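Local coordinates for protein VMS1 (Saccharomyces cerevisiae, PDB 5WHG) that cleaves peptidyl-tRNAs downstream of the ribosome-associated quality control pathway, releasing incompletely made polypeptides for degradation, at residues 23-28 with 356-361; 70-75 with 247-252; 209-214 with 298-303; 241-246 with 350-355. All blocks are in the same frame, centred on the assembly; numbering follows the deposited sequence.

Interaction 1 (23-28 with 356-361); sequences YIFDLS and KAWCEL
A type I beta turn from Tyr23 to Asp26 faces the side of the helix that carries Trp358, with Tyr23 CA 8.6 Å from Cys359 CA and Ile24 CA 8.8 Å from Leu361 CA. Side chains reach over the gap. The indole of Trp358 comes out of the helix with CG anti to the backbone N (chi1 -176°), which carries its edge to the turn. There NE1 lies near the plane of the Tyr23 ring and makes a weak hydrogen bond to Tyr23 OH (3.4 Å, N-H...O angle 149°). Water 1 sits at the same indole edge, donating a hydrogen bond to Tyr23 OH at 3.0 Å and accepting a weak bond from Trp358 NE1. The phenol has its stronger protein partner elsewhere, in His225 O. Beside this polar pair, Phe25 CE2 comes within 3.6 Å of Trp358 CZ2, the two side chains crossing at about a right angle, while His225 stacks on the Phe25 ring. Ile24 packs differently, its CD1 reaching the backbone carbonyl Leu361 O at 3.5 Å. A leucine in place of Trp358 would probably deprive Tyr23 OH and the water of their N-H donor and open a gap beside Phe25. On the strand side, Trp358 also touches Ser208 and Leu210 of strand 207-214. The arrangement thus fastens an N-terminal loop, by an aromatic cluster, to helix 351-362, which packs on the mixed beta-sheet of the VLRF1 alpha/beta fold.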
loop_
_atom_site.group_PDB
_atom_site.type_symbol
_atom_site.label_atom_id
_atom_site.label_comp_id
_atom_site.label_asym_id
_atom_site.label_seq_id
_atom_site.Cartn_x
_atom_site.Cartn_y
_atom_site.Cartn_z
ATOM N N TYR A 23 -9.502 9.239 3.010
ATOM C CA TYR A 23 -8.309 8.406 3.079
ATOM C C TYR A 23 -8.495 7.322 4.136
ATOM O O TYR A 23 -8.687 7.620 5.320
ATOM C CB TYR A 23 -7.079 9.251 3.391
ATOM C CG TYR A 23 -5.775 8.492 3.262
ATOM C CD1 TYR A 23 -5.354 7.999 2.036
ATOM C CD2 TYR A 23 -4.962 8.276 4.361
ATOM C CE1 TYR A 23 -4.167 7.315 1.915
ATOM C CE2 TYR A 23 -3.768 7.589 4.243
ATOM C CZ TYR A 23 -3.379 7.115 3.023
ATOM O OH TYR A 23 -2.197 6.436 2.910
ATOM N N ILE A 24 -8.401 6.063 3.706
ATOM C CA ILE A 24 -8.718 4.931 4.560
ATOM C C ILE A 24 -7.872 4.876 5.834
ATOM O O ILE A 24 -8.324 4.330 6.846
ATOM C CB ILE A 24 -8.591 3.651 3.713
ATOM C CG1 ILE A 24 -9.740 3.603 2.702
ATOM C CG2 ILE A 24 -8.603 2.412 4.585
ATOM C CD1 ILE A 24 -9.460 2.708 1.521
ATOM N N PHE A 25 -6.677 5.471 5.839
ATOM C CA PHE A 25 -5.805 5.416 7.008
ATOM C C PHE A 25 -5.820 6.700 7.836
ATOM O O PHE A 25 -4.945 6.891 8.689
ATOM C CB PHE A 25 -4.381 5.076 6.576
ATOM C CG PHE A 25 -4.278 3.772 5.836
ATOM C CD1 PHE A 25 -4.624 2.579 6.463
ATOM C CD2 PHE A 25 -3.857 3.737 4.517
ATOM C CE1 PHE A 25 -4.539 1.373 5.797
ATOM C CE2 PHE A 25 -3.769 2.531 3.841
ATOM C CZ PHE A 25 -4.104 1.347 4.485
ATOM N N ASP A 26 -6.807 7.568 7.618
ATOM C CA ASP A 26 -6.861 8.867 8.273
ATOM C C ASP A 26 -8.296 9.393 8.283
ATOM O O ASP A 26 -8.530 10.585 8.072
ATOM C CB ASP A 26 -5.917 9.840 7.563
ATOM C CG ASP A 26 -5.650 11.106 8.363
ATOM O OD1 ASP A 26 -6.140 11.210 9.513
ATOM O OD2 ASP A 26 -4.945 11.995 7.825
ATOM N N LEU A 27 -9.263 8.508 8.520
ATOM C CA LEU A 27 -10.661 8.906 8.577
ATOM C C LEU A 27 -11.013 9.486 9.944
ATOM O O LEU A 27 -10.623 8.946 10.988
ATOM C CB LEU A 27 -11.566 7.711 8.287
ATOM C CG LEU A 27 -11.377 6.893 7.017
ATOM C CD1 LEU A 27 -12.090 5.556 7.191
ATOM C CD2 LEU A 27 -11.920 7.639 5.804
ATOM N N SER A 28 -11.771 10.579 9.928
ATOM C CA SER A 28 -12.272 11.202 11.146
ATOM C C SER A 28 -13.177 10.248 11.917
ATOM O O SER A 28 -13.795 9.337 11.353
ATOM C CB SER A 28 -13.069 12.442 10.802
ATOM O OG SER A 28 -14.212 12.039 10.068
ATOM N N LYS A 356 -0.416 6.463 -8.527
ATOM C CA LYS A 356 -1.783 6.328 -9.022
ATOM C C LYS A 356 -2.436 5.103 -8.407
ATOM O O LYS A 356 -3.531 5.180 -7.838
ATOM C CB LYS A 356 -1.789 6.247 -10.561
ATOM C CG LYS A 356 -3.184 6.093 -11.253
ATOM C CD LYS A 356 -3.630 4.612 -11.456
ATOM C CE LYS A 356 -5.160 4.466 -11.594
ATOM N NZ LYS A 356 -5.628 3.050 -11.679
ATOM N N ALA A 357 -1.755 3.961 -8.497
ATOM C CA ALA A 357 -2.270 2.727 -7.923
ATOM C C ALA A 357 -2.548 2.888 -6.437
ATOM O O ALA A 357 -3.601 2.469 -5.949
ATOM C CB ALA A 357 -1.279 1.595 -8.170
ATOM N N TRP A 358 -1.612 3.496 -5.698
ATOM C CA TRP A 358 -1.809 3.639 -4.257
ATOM C C TRP A 358 -3.024 4.505 -3.946
ATOM O O TRP A 358 -3.853 4.143 -3.105
ATOM C CB TRP A 358 -0.565 4.215 -3.577
ATOM C CG TRP A 358 -0.743 4.269 -2.080
ATOM C CD1 TRP A 358 -0.768 5.385 -1.290
ATOM C CD2 TRP A 358 -0.963 3.153 -1.204
ATOM N NE1 TRP A 358 -0.972 5.033 0.029
ATOM C CE2 TRP A 358 -1.102 3.671 0.110
ATOM C CE3 TRP A 358 -1.054 1.767 -1.400
ATOM C CZ2 TRP A 358 -1.322 2.846 1.230
ATOM C CZ3 TRP A 358 -1.282 0.948 -0.289
ATOM C CH2 TRP A 358 -1.408 1.497 1.016
ATOM N N CYS A 359 -3.147 5.657 -4.607
ATOM C CA CYS A 359 -4.309 6.507 -4.347
ATOM C C CYS A 359 -5.598 5.782 -4.693
ATOM O O CYS A 359 -6.612 5.946 -4.008
ATOM C CB CYS A 359 -4.216 7.817 -5.121
ATOM S SG CYS A 359 -2.954 8.955 -4.518
ATOM N N GLU A 360 -5.566 4.954 -5.743
ATOM C CA GLU A 360 -6.711 4.129 -6.121
ATOM C C GLU A 360 -7.053 3.063 -5.072
ATOM O O GLU A 360 -8.212 2.652 -4.977
ATOM C CB GLU A 360 -6.435 3.471 -7.472
ATOM C CG GLU A 360 -7.519 2.549 -7.955
ATOM C CD GLU A 360 -8.857 3.240 -8.014
ATOM O OE1 GLU A 360 -9.850 2.627 -7.568
ATOM O OE2 GLU A 360 -8.910 4.400 -8.490
ATOM N N LEU A 361 -6.077 2.580 -4.292
ATOM C CA LEU A 361 -6.387 1.596 -3.254
ATOM C C LEU A 361 -6.741 2.221 -1.905
ATOM O O LEU A 361 -7.449 1.593 -1.104
ATOM C CB LEU A 361 -5.206 0.645 -3.033
ATOM C CG LEU A 361 -4.800 -0.422 -4.053
ATOM C CD1 LEU A 361 -3.319 -0.757 -3.881
ATOM C CD2 LEU A 361 -5.641 -1.674 -3.881
HETATM O O HOH W 1 -0.503 8.059 1.044
#

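Interaction 2 (70-75 with 247-252); sequences MNVKRN and NFLEHK
Lys73 runs out extended beyond CG (chi3 176°), whereas Glu250 folds back at chi2 (-78°), and together these torsions bring the lysine methylene CE within 3.7 Å of Glu250 OE2. The charged ends themselves stay apart: Lys73 NZ is 4.6 Å from Glu250 OE1, beyond a salt bridge. Water 2 spans the space between them, accepting from Lys73 NZ at 3.0 Å and donating to Glu250 OE1 at 2.6 Å. The other carboxylate oxygen, OE2, is hydrogen-bonded to Tyr306 OH, so each oxygen of Glu250 has a partner. The lysine chain also lies against the backbone of Leu249, whose carbonyl O approaches NZ at an angle too poor for a hydrogen bond.

Leu249 and Glu250 form a classic beta bulge opposite Ile222 on the neighbouring strand 217-224, and the chain of strand 247-255 turns a corner there. The partner helix, 66-76, carries the zinc ligand His68 of the C2H2 zinc finger near its start and continues beyond it; Cys46, Cys49 and His62 complete the site. Leu249, on the bulge, points toward this helix, where its CD1 meets Val72 CG1 at 4.3 Å. Val72 lies close to the metal site as well, its side chain being about 6 Å from the zinc ion. Leu76, one turn further along the helix, extends the apolar cover over Leu249.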
loop_
_atom_site.group_PDB
_atom_site.type_symbol
_atom_site.label_atom_id
_atom_site.label_comp_id
_atom_site.label_asym_id
_atom_site.label_seq_id
_atom_site.Cartn_x
_atom_site.Cartn_y
_atom_site.Cartn_z
HETATM N N MSE A 70 12.438 9.906 9.681
HETATM C CA MSE A 70 13.701 9.180 9.679
HETATM C C MSE A 70 13.710 8.105 10.764
HETATM O O MSE A 70 14.260 7.024 10.570
HETATM C CB MSE A 70 14.873 10.142 9.860
HETATM C CG MSE A 70 14.875 11.285 8.861
HETATM SE SE MSE A 70 16.246 12.633 9.225
HETATM C CE MSE A 70 17.785 11.671 8.491
ATOM N N ASN A 71 13.087 8.404 11.905
ATOM C CA ASN A 71 12.999 7.416 12.973
ATOM C C ASN A 71 12.102 6.247 12.582
ATOM O O ASN A 71 12.399 5.094 12.917
ATOM C CB ASN A 71 12.498 8.076 14.246
ATOM C CG ASN A 71 13.613 8.637 15.054
ATOM O OD1 ASN A 71 14.625 7.979 15.256
ATOM N ND2 ASN A 71 13.455 9.867 15.511
ATOM N N VAL A 72 10.991 6.524 11.893
ATOM C CA VAL A 72 10.208 5.451 11.286
ATOM C C VAL A 72 11.090 4.645 10.346
ATOM O O VAL A 72 11.156 3.411 10.422
ATOM C CB VAL A 72 8.984 6.020 10.543
ATOM C CG1 VAL A 72 8.451 4.991 9.571
ATOM C CG2 VAL A 72 7.888 6.422 11.505
ATOM N N LYS A 73 11.779 5.345 9.442
ATOM C CA LYS A 73 12.689 4.694 8.508
ATOM C C LYS A 73 13.754 3.892 9.253
ATOM O O LYS A 73 13.961 2.706 8.976
ATOM C CB LYS A 73 13.324 5.758 7.613
ATOM C CG LYS A 73 13.477 5.400 6.160
ATOM C CD LYS A 73 13.560 6.677 5.355
ATOM C CE LYS A 73 13.802 6.403 3.890
ATOM N NZ LYS A 73 14.320 7.630 3.197
ATOM N N ARG A 74 14.420 4.517 10.230
ATOM C CA ARG A 74 15.462 3.815 10.972
ATOM C C ARG A 74 14.932 2.534 11.604
ATOM O O ARG A 74 15.611 1.504 11.593
ATOM C CB ARG A 74 16.066 4.721 12.048
ATOM C CG ARG A 74 16.262 3.995 13.365
ATOM C CD ARG A 74 17.362 4.544 14.222
ATOM N NE ARG A 74 17.388 3.809 15.482
ATOM C CZ ARG A 74 18.262 4.036 16.449
ATOM N NH1 ARG A 74 19.181 4.973 16.288
ATOM N NH2 ARG A 74 18.217 3.328 17.571
ATOM N N ASN A 75 13.720 2.570 12.153
ATOM C CA ASN A 75 13.250 1.420 12.913
ATOM C C ASN A 75 12.687 0.339 12.000
ATOM O O ASN A 75 12.899 -0.852 12.249
ATOM C CB ASN A 75 12.216 1.852 13.951
ATOM C CG ASN A 75 11.886 0.743 14.933
ATOM O OD1 ASN A 75 12.707 -0.145 15.192
ATOM N ND2 ASN A 75 10.681 0.779 15.479
ATOM N N ASN A 247 3.607 9.071 0.613
ATOM C CA ASN A 247 4.955 9.045 1.172
ATOM C C ASN A 247 5.632 7.719 0.820
ATOM O O ASN A 247 5.343 6.683 1.430
ATOM C CB ASN A 247 4.900 9.255 2.675
ATOM C CG ASN A 247 6.261 9.342 3.287
ATOM O OD1 ASN A 247 7.270 9.425 2.584
ATOM N ND2 ASN A 247 6.303 9.344 4.609
ATOM N N PHE A 248 6.542 7.756 -0.164
ATOM C CA PHE A 248 7.317 6.580 -0.554
ATOM C C PHE A 248 8.610 6.587 0.248
ATOM O O PHE A 248 9.496 7.399 -0.006
ATOM C CB PHE A 248 7.611 6.556 -2.056
ATOM C CG PHE A 248 6.479 6.024 -2.917
ATOM C CD1 PHE A 248 5.360 5.421 -2.354
ATOM C CD2 PHE A 248 6.540 6.145 -4.308
ATOM C CE1 PHE A 248 4.315 4.949 -3.155
ATOM C CE2 PHE A 248 5.508 5.676 -5.121
ATOM C CZ PHE A 248 4.391 5.077 -4.545
ATOM N N LEU A 249 8.717 5.677 1.218
ATOM C CA LEU A 249 9.924 5.588 2.025
ATOM C C LEU A 249 11.108 5.166 1.172
ATOM O O LEU A 249 12.219 5.672 1.355
ATOM C CB LEU A 249 9.705 4.618 3.190
ATOM C CG LEU A 249 8.547 4.959 4.143
ATOM C CD1 LEU A 249 8.545 4.076 5.363
ATOM C CD2 LEU A 249 8.629 6.406 4.564
ATOM N N GLU A 250 10.892 4.240 0.241
ATOM C CA GLU A 250 11.868 3.930 -0.794
ATOM C C GLU A 250 11.142 3.804 -2.127
ATOM O O GLU A 250 9.934 3.554 -2.180
ATOM C CB GLU A 250 12.637 2.641 -0.494
ATOM C CG GLU A 250 13.092 2.454 0.951
ATOM C CD GLU A 250 14.327 3.261 1.343
ATOM O OE1 GLU A 250 14.860 4.004 0.494
ATOM O OE2 GLU A 250 14.761 3.148 2.513
ATOM N N HIS A 251 11.884 3.984 -3.215
ATOM C CA HIS A 251 11.306 3.787 -4.539
ATOM C C HIS A 251 12.439 3.602 -5.528
ATOM O O HIS A 251 13.473 4.262 -5.416
ATOM C CB HIS A 251 10.431 4.969 -4.969
ATOM C CG HIS A 251 11.215 6.204 -5.245
ATOM N ND1 HIS A 251 11.640 6.549 -6.510
ATOM C CD2 HIS A 251 11.706 7.146 -4.408
ATOM C CE1 HIS A 251 12.348 7.659 -6.441
ATOM N NE2 HIS A 251 12.400 8.043 -5.179
ATOM N N LYS A 252 12.239 2.704 -6.490
ATOM C CA LYS A 252 13.225 2.433 -7.525
ATOM C C LYS A 252 12.496 2.194 -8.838
ATOM O O LYS A 252 11.386 1.654 -8.837
ATOM C CB LYS A 252 14.093 1.216 -7.164
ATOM C CG LYS A 252 15.579 1.370 -7.500
ATOM C CD LYS A 252 16.342 1.982 -6.321
ATOM C CE LYS A 252 17.772 2.376 -6.704
ATOM N NZ LYS A 252 18.536 2.977 -5.564
HETATM O O HOH W 2 16.272 5.693 1.909
#

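Interaction 3 (209-214 with 298-303); sequences ALFMVG and GVLKDW
Trp303 N is held by two carbonyls of the preceding helical turn, Val299 O at 2.9 Å and, weakly, Leu300 O, at the end of the helix, where the indole meets Phe211. The setting is the mixed sheet of an alpha/beta fold: strand 207-214 turns Phe211 toward helix 292-302, while Leu210 and Met212 on the other face meet helix 351-362. No hydrogen bond joins the two segments, and the contact is wholly apolar. Leu300 CD2 comes obliquely to the far end of the Phe211 ring, 3.5 Å from CZ. The Phe211 ring and the six-membered ring of Trp303 meet rim to rim, their planes at 33° and their centroids 6.0 Å apart; Phe211 CE1 touches Trp303 CZ3 at 3.7 Å. Phe211 CG stands anti to the carbonyl carbon (chi1 -68°), sending the ring out from the strand between these two neighbours. With an alanine here, Leu300 CD2 and the Trp303 rim would probably lose their shared partner, and a gap would be likely to open between helix and sheet. Trp303 is braced from within its own segment too: Val299 CG1 lies 3.6 Å above one face of the indole, offset toward the rim.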
loop_
_atom_site.group_PDB
_atom_site.type_symbol
_atom_site.label_atom_id
_atom_site.label_comp_id
_atom_site.label_asym_id
_atom_site.label_seq_id
_atom_site.Cartn_x
_atom_site.Cartn_y
_atom_site.Cartn_z
ATOM N N ALA A 209 4.004 -2.582 0.284
ATOM C CA ALA A 209 4.919 -2.547 -0.856
ATOM C C ALA A 209 4.147 -2.508 -2.180
ATOM O O ALA A 209 3.015 -2.980 -2.267
ATOM C CB ALA A 209 5.883 -3.746 -0.812
ATOM N N LEU A 210 4.758 -1.917 -3.211
ATOM C CA LEU A 210 4.146 -1.829 -4.537
ATOM C C LEU A 210 5.184 -2.141 -5.612
ATOM O O LEU A 210 6.258 -1.533 -5.642
ATOM C CB LEU A 210 3.543 -0.442 -4.787
ATOM C CG LEU A 210 2.658 0.213 -3.711
ATOM C CD1 LEU A 210 2.404 1.693 -4.042
ATOM C CD2 LEU A 210 1.349 -0.477 -3.608
ATOM N N PHE A 211 4.849 -3.080 -6.497
ATOM C CA PHE A 211 5.738 -3.576 -7.539
ATOM C C PHE A 211 4.958 -3.750 -8.838
ATOM O O PHE A 211 3.898 -4.385 -8.849
ATOM C CB PHE A 211 6.373 -4.908 -7.112
ATOM C CG PHE A 211 7.339 -4.773 -5.954
ATOM C CD1 PHE A 211 8.572 -4.135 -6.132
ATOM C CD2 PHE A 211 7.021 -5.268 -4.694
ATOM C CE1 PHE A 211 9.468 -3.995 -5.080
ATOM C CE2 PHE A 211 7.919 -5.141 -3.627
ATOM C CZ PHE A 211 9.144 -4.501 -3.815
HETATM N N MSE A 212 5.473 -3.171 -9.921
HETATM C CA MSE A 212 5.006 -3.477 -11.259
HETATM C C MSE A 212 6.176 -3.759 -12.189
HETATM O O MSE A 212 7.152 -3.022 -12.196
HETATM C CB MSE A 212 4.203 -2.325 -11.840
HETATM C CG MSE A 212 3.042 -1.859 -11.023
HETATM SE SE MSE A 212 2.364 -0.197 -11.805
HETATM C CE MSE A 212 1.199 0.374 -10.352
ATOM N N VAL A 213 6.073 -4.809 -12.999
ATOM C CA VAL A 213 7.095 -5.143 -13.983
ATOM C C VAL A 213 6.382 -5.471 -15.278
ATOM O O VAL A 213 5.254 -5.971 -15.275
ATOM C CB VAL A 213 8.001 -6.325 -13.534
ATOM C CG1 VAL A 213 7.206 -7.589 -13.397
ATOM C CG2 VAL A 213 9.138 -6.555 -14.497
ATOM N N GLY A 214 7.028 -5.160 -16.392
ATOM C CA GLY A 214 6.472 -5.554 -17.667
ATOM C C GLY A 214 7.155 -4.876 -18.829
ATOM O O GLY A 214 7.435 -3.671 -18.782
ATOM N N GLY A 298 17.798 -7.928 -6.467
ATOM C CA GLY A 298 18.618 -7.013 -5.688
ATOM C C GLY A 298 17.807 -5.996 -4.905
ATOM O O GLY A 298 18.123 -5.698 -3.748
ATOM N N VAL A 299 16.772 -5.425 -5.529
ATOM C CA VAL A 299 15.907 -4.488 -4.814
ATOM C C VAL A 299 15.188 -5.197 -3.680
ATOM O O VAL A 299 15.003 -4.628 -2.603
ATOM C CB VAL A 299 14.897 -3.819 -5.764
ATOM C CG1 VAL A 299 13.966 -2.906 -4.965
ATOM C CG2 VAL A 299 15.600 -3.031 -6.852
ATOM N N LEU A 300 14.777 -6.451 -3.893
ATOM C CA LEU A 300 14.013 -7.138 -2.851
ATOM C C LEU A 300 14.884 -7.422 -1.633
ATOM O O LEU A 300 14.480 -7.148 -0.498
ATOM C CB LEU A 300 13.389 -8.428 -3.389
ATOM C CG LEU A 300 12.352 -8.246 -4.492
ATOM C CD1 LEU A 300 11.666 -9.558 -4.848
ATOM C CD2 LEU A 300 11.348 -7.184 -4.105
ATOM N N LYS A 301 16.094 -7.949 -1.851
ATOM C CA LYS A 301 17.044 -8.090 -0.749
ATOM C C LYS A 301 17.324 -6.738 -0.105
ATOM O O LYS A 301 17.302 -6.606 1.123
ATOM C CB LYS A 301 18.340 -8.749 -1.239
ATOM C CG LYS A 301 19.482 -8.793 -0.206
ATOM C CD LYS A 301 19.469 -10.034 0.700
ATOM C CE LYS A 301 20.020 -11.243 -0.029
ATOM N NZ LYS A 301 20.006 -12.489 0.822
ATOM N N ASP A 302 17.522 -5.707 -0.915
ATOM C CA ASP A 302 17.807 -4.397 -0.346
ATOM C C ASP A 302 16.686 -3.913 0.579
ATOM O O ASP A 302 16.954 -3.226 1.572
ATOM C CB ASP A 302 18.062 -3.415 -1.479
ATOM C CG ASP A 302 18.930 -2.274 -1.064
ATOM O OD1 ASP A 302 18.874 -1.897 0.132
ATOM O OD2 ASP A 302 19.656 -1.752 -1.942
ATOM N N TRP A 303 15.436 -4.282 0.293
ATOM C CA TRP A 303 14.290 -3.819 1.062
ATOM C C TRP A 303 13.755 -4.881 2.007
ATOM O O TRP A 303 12.683 -4.696 2.588
ATOM C CB TRP A 303 13.168 -3.347 0.131
ATOM C CG TRP A 303 13.468 -2.100 -0.613
ATOM C CD1 TRP A 303 14.540 -1.268 -0.439
ATOM C CD2 TRP A 303 12.697 -1.546 -1.684
ATOM N NE1 TRP A 303 14.471 -0.205 -1.332
ATOM C CE2 TRP A 303 13.356 -0.361 -2.112
ATOM C CE3 TRP A 303 11.517 -1.930 -2.326
ATOM C CZ2 TRP A 303 12.858 0.442 -3.138
ATOM C CZ3 TRP A 303 11.012 -1.118 -3.344
ATOM C CH2 TRP A 303 11.683 0.054 -3.741
#

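Interaction 4 (241-246 with 350-355); sequences LIEQAV and TVLELK
Glu243 and Lys355 mark the closest backbone approach, CA to CA 6.2 Å, where a short, weakly bonded helix at about 241-244 meets the first turns of helix 351-362. Val246 N bonds to Glu243 O at 3.2 Å as the chain leaves that short helix. Lys355 carries much of the contact. Lys355 CG lies beside the backbone N (chi1 -58°) and the chain beyond is extended, which lays it alongside the other segment: Lys355 CD is 4.0 Å from Glu243 O and 4.4 Å from Val246 CB. Its ammonium NZ ends near two backbone carbonyls, Glu243 O and Val246 O, without bonding to either, and has a long, weak ion pair with Glu239. Further toward the start of the helix, Leu352 CD1 lies 4.4 Å from Glu243 OE1, an oxygen that accepts a hydrogen bond from Thr240 N. The helix itself begins at Thr350, the N-cap, whose OG1 accepts from Glu353 N (3.1 Å, angle 163°). Val246 continues onto Trp358 and Cys359 of the same helix. In the VLRF1 alpha/beta fold this contact seats the connection into the outermost strand 247-255 against a side-chain-capped helix that covers the mixed sheet.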
loop_
_atom_site.group_PDB
_atom_site.type_symbol
_atom_site.label_atom_id
_atom_site.label_comp_id
_atom_site.label_asym_id
_atom_site.label_seq_id
_atom_site.Cartn_x
_atom_site.Cartn_y
_atom_site.Cartn_z
ATOM N N LEU A 241 -2.606 17.198 -5.610
ATOM C CA LEU A 241 -2.451 17.255 -4.159
ATOM C C LEU A 241 -2.632 15.877 -3.526
ATOM O O LEU A 241 -1.952 15.542 -2.548
ATOM C CB LEU A 241 -3.436 18.259 -3.562
ATOM C CG LEU A 241 -3.260 19.730 -3.960
ATOM C CD1 LEU A 241 -1.793 20.155 -3.862
ATOM C CD2 LEU A 241 -3.827 20.019 -5.350
ATOM N N ILE A 242 -3.534 15.060 -4.076
ATOM C CA ILE A 242 -3.728 13.711 -3.556
ATOM C C ILE A 242 -2.480 12.856 -3.798
ATOM O O ILE A 242 -2.025 12.123 -2.908
ATOM C CB ILE A 242 -5.005 13.109 -4.178
ATOM C CG1 ILE A 242 -6.229 13.813 -3.594
ATOM C CG2 ILE A 242 -5.140 11.624 -3.923
ATOM C CD1 ILE A 242 -6.402 13.595 -2.098
ATOM N N GLU A 243 -1.886 12.962 -4.991
ATOM C CA GLU A 243 -0.644 12.246 -5.259
ATOM C C GLU A 243 0.524 12.840 -4.483
ATOM O O GLU A 243 1.430 12.108 -4.058
ATOM C CB GLU A 243 -0.342 12.262 -6.760
ATOM C CG GLU A 243 -1.231 11.354 -7.589
ATOM C CD GLU A 243 -1.572 11.963 -8.939
ATOM O OE1 GLU A 243 -0.998 13.023 -9.276
ATOM O OE2 GLU A 243 -2.416 11.387 -9.662
ATOM N N GLN A 244 0.524 14.156 -4.281
ATOM C CA GLN A 244 1.648 14.773 -3.599
ATOM C C GLN A 244 1.760 14.361 -2.135
ATOM O O GLN A 244 2.791 14.628 -1.510
ATOM C CB GLN A 244 1.542 16.285 -3.714
ATOM C CG GLN A 244 2.882 16.962 -3.752
ATOM C CD GLN A 244 2.751 18.446 -3.920
ATOM O OE1 GLN A 244 1.653 18.957 -4.157
ATOM N NE2 GLN A 244 3.866 19.155 -3.796
ATOM N N ALA A 245 0.742 13.712 -1.578
ATOM C CA ALA A 245 0.746 13.322 -0.178
ATOM C C ALA A 245 1.166 11.873 0.026
ATOM O O ALA A 245 1.287 11.434 1.178
ATOM C CB ALA A 245 -0.641 13.564 0.442
ATOM N N VAL A 246 1.380 11.120 -1.056
ATOM C CA VAL A 246 1.870 9.749 -0.946
ATOM C C VAL A 246 3.316 9.781 -0.473
ATOM O O VAL A 246 4.171 10.431 -1.087
ATOM C CB VAL A 246 1.749 9.017 -2.291
ATOM C CG1 VAL A 246 2.247 7.587 -2.159
ATOM C CG2 VAL A 246 0.324 9.029 -2.805
ATOM N N THR A 350 6.034 2.990 -13.717
ATOM C CA THR A 350 6.767 4.190 -13.340
ATOM C C THR A 350 6.401 4.527 -11.904
ATOM O O THR A 350 5.412 4.023 -11.363
ATOM C CB THR A 350 6.441 5.399 -14.229
ATOM O OG1 THR A 350 5.291 6.068 -13.698
ATOM C CG2 THR A 350 6.144 4.971 -15.641
ATOM N N VAL A 351 7.206 5.395 -11.287
ATOM C CA VAL A 351 6.897 5.814 -9.925
ATOM C C VAL A 351 5.532 6.488 -9.874
ATOM O O VAL A 351 4.707 6.197 -8.997
ATOM C CB VAL A 351 8.011 6.716 -9.364
ATOM C CG1 VAL A 351 7.456 7.614 -8.312
ATOM C CG2 VAL A 351 9.051 5.862 -8.699
ATOM N N LEU A 352 5.253 7.374 -10.818
ATOM C CA LEU A 352 3.973 8.061 -10.762
ATOM C C LEU A 352 2.829 7.056 -10.863
ATOM O O LEU A 352 1.812 7.194 -10.175
ATOM C CB LEU A 352 3.895 9.130 -11.852
ATOM C CG LEU A 352 2.574 9.903 -11.821
ATOM C CD1 LEU A 352 2.605 11.143 -10.899
ATOM C CD2 LEU A 352 2.143 10.254 -13.220
ATOM N N GLU A 353 3.009 6.000 -11.661
ATOM C CA GLU A 353 1.978 4.967 -11.764
ATOM C C GLU A 353 1.814 4.189 -10.455
ATOM O O GLU A 353 0.700 3.780 -10.119
ATOM C CB GLU A 353 2.303 4.021 -12.923
ATOM C CG GLU A 353 1.342 2.847 -13.072
ATOM C CD GLU A 353 -0.125 3.262 -13.262
ATOM O OE1 GLU A 353 -0.431 4.011 -14.224
ATOM O OE2 GLU A 353 -0.970 2.822 -12.440
ATOM N N LEU A 354 2.903 3.969 -9.716
ATOM C CA LEU A 354 2.795 3.390 -8.381
ATOM C C LEU A 354 1.954 4.276 -7.457
ATOM O O LEU A 354 1.171 3.771 -6.636
ATOM C CB LEU A 354 4.200 3.166 -7.809
ATOM C CG LEU A 354 5.054 2.084 -8.500
ATOM C CD1 LEU A 354 6.374 1.866 -7.801
ATOM C CD2 LEU A 354 4.313 0.749 -8.616
ATOM N N LYS A 355 2.091 5.606 -7.586
ATOM C CA LYS A 355 1.292 6.518 -6.770
ATOM C C LYS A 355 -0.171 6.525 -7.212
ATOM O O LYS A 355 -1.079 6.628 -6.376
ATOM C CB LYS A 355 1.860 7.935 -6.841
ATOM C CG LYS A 355 3.301 8.112 -6.407
ATOM C CD LYS A 355 3.605 9.601 -6.224
ATOM C CE LYS A 355 4.964 9.828 -5.565
ATOM N NZ LYS A 355 5.127 11.249 -5.142
#

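How the interactions relate
From the N terminus, residues 23-28 meet helix 351-362 near the end of the chain, so interaction 1 closes the longest loop and encloses the other three. Within it, interaction 2 closes a loop from helix 66-76, which follows on from the zinc finger, to strand 247-255, interaction 3 one from strand 207-214 to helix 292-302, and interaction 4 one from 241-246 to the start of helix 351-362; each of these crosses the other two. Interactions 1 and 4 share that helix and meet where Cys359 packs on Ile242 and Val246. Phe248 connects interaction 2 with Lys355 and Leu210, and Trp303 lies against Glu250. N-terminal loop, the helix adjoining the zinc finger, sheet and helices on both its faces are thereby joined.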